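Local coordinates for putative O-methyltransferase (Klebsiella pneumoniae subsp. pneumoniae, PDB 3TFW), which probably transfers a methyl group from S-adenosylmethionine to an oxygen atom of its substrate, at residues D46-A49 with N50-Q53. Numbering follows the deposited sequence.
Sequences DVAA and NQGQ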
loop_
_atom_site.group_PDB
_atom_site.type_symbol
_atom_site.label_atom_id
_atom_site.label_comp_id
_atom_site.label_asym_id
_atom_site.label_seq_id
_atom_site.Cartn_x
_atom_site.Cartn_y
_atom_site.Cartn_z
ATOM N N ASP A 46 14.644 4.538 10.415
ATOM C CA ASP A 46 14.625 4.232 8.988
ATOM C C ASP A 46 13.524 3.213 8.682
ATOM O O ASP A 46 13.263 2.323 9.489
ATOM C CB ASP A 46 15.974 3.668 8.541
ATOM C CG ASP A 46 17.141 4.530 8.982
ATOM O OD1 ASP A 46 17.620 5.329 8.160
ATOM O OD2 ASP A 46 17.554 4.428 10.158
ATOM N N VAL A 47 12.883 3.344 7.523
ATOM C CA VAL A 47 11.932 2.315 7.073
ATOM C C VAL A 47 12.657 1.017 6.706
ATOM O O VAL A 47 13.846 1.036 6.364
ATOM C CB VAL A 47 11.039 2.794 5.896
ATOM C CG1 VAL A 47 10.181 3.987 6.328
ATOM C CG2 VAL A 47 11.866 3.114 4.651
ATOM N N ALA A 48 11.944 -0.107 6.792
ATOM C CA ALA A 48 12.459 -1.390 6.320
ATOM C C ALA A 48 12.527 -1.374 4.791
ATOM O O ALA A 48 11.824 -0.588 4.154
ATOM C CB ALA A 48 11.566 -2.527 6.816
ATOM N N ALA A 49 13.356 -2.234 4.195
ATOM C CA ALA A 49 13.559 -2.219 2.742
ATOM C C ALA A 49 12.269 -2.415 1.945
ATOM O O ALA A 49 12.113 -1.841 0.877
ATOM C CB ALA A 49 14.605 -3.257 2.320
ATOM N N ASN A 50 11.356 -3.235 2.461
ATOM C CA ASN A 50 10.090 -3.472 1.753
ATOM C C ASN A 50 9.189 -2.241 1.779
ATOM O O ASN A 50 8.428 -2.003 0.836
ATOM C CB ASN A 50 9.361 -4.726 2.271
ATOM C CG ASN A 50 9.006 -4.641 3.749
ATOM O OD1 ASN A 50 9.710 -4.015 4.535
ATOM N ND2 ASN A 50 7.915 -5.293 4.136
ATOM N N GLN A 51 9.278 -1.469 2.860
ATOM C CA GLN A 51 8.541 -0.205 2.957
ATOM C C GLN A 51 9.135 0.829 1.999
ATOM O O GLN A 51 8.402 1.537 1.319
ATOM C CB GLN A 51 8.515 0.321 4.387
ATOM C CG GLN A 51 7.902 -0.670 5.391
ATOM C CD GLN A 51 8.043 -0.212 6.839
ATOM O OE1 GLN A 51 8.976 0.513 7.190
ATOM N NE2 GLN A 51 7.111 -0.645 7.690
ATOM N N GLY A 52 10.464 0.903 1.938
ATOM C CA GLY A 52 11.136 1.761 0.952
ATOM C C GLY A 52 10.720 1.449 -0.480
ATOM O O GLY A 52 10.410 2.355 -1.262
ATOM N N GLN A 53 10.714 0.166 -0.834
ATOM C CA GLN A 53 10.330 -0.245 -2.180
ATOM C C GLN A 53 8.874 0.129 -2.466
ATOM O O GLN A 53 8.534 0.512 -3.585
ATOM C CB GLN A 53 10.583 -1.758 -2.377
ATOM C CG GLN A 53 10.345 -2.277 -3.786
ATOM C CD GLN A 53 11.210 -1.628 -4.829
ATOM O OE1 GLN A 53 10.874 -0.568 -5.381
ATOM N NE2 GLN A 53 12.311 -2.283 -5.152
#
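Gln51 reaches back over the start of its own helix and sets its amide oxygen against the chain just before the first turn. With CG anti to the carbonyl carbon (chi1 -58°) and the chain extended beyond it, OE1 arrives 3.1 Å from Ala48 N and accepts its hydrogen bond. The donor lies above the amide carbonyl plane, well off a lone-pair direction. The same oxygen rests 3.3 Å from Val47 CB, where the two side chains meet at a slant. Val47 CG2 comes to 3.8 Å from Gly52 N, and CG1 lies on the OE1 side.

Ala48 is the N-cap of helix 49-62, and Gln51, three residues on at N3, accepts the backbone N-H of Ala48 through its side chain, a side-chain-to-backbone bond that caps the helix start. Ala48 O takes a nearly straight bond from Gly52 N, 3.0 Å away, and a weak one from Gln51 N, while Gln53 N continues the helical pattern to Ala49 O. This helix leads into strand 66-70, the first strand of the Rossmann-like sheet, which has the 3-2-1-4-5-7-6 order of class I methyltransferases.

Asn50 also turns its amide back, CG sitting between backbone N and carbonyl carbon (chi1 60°), which sets OD1 3.3 Å from Ala48 CB. Its ND2 binds Ala207 O of the second subunit, and Asn50 O bonds to Thr206 OG1 of that subunit, so the first turn is part of the interface between the two subunits. Val47 also packs on Tyr76 and Ser77 of helix 76-82.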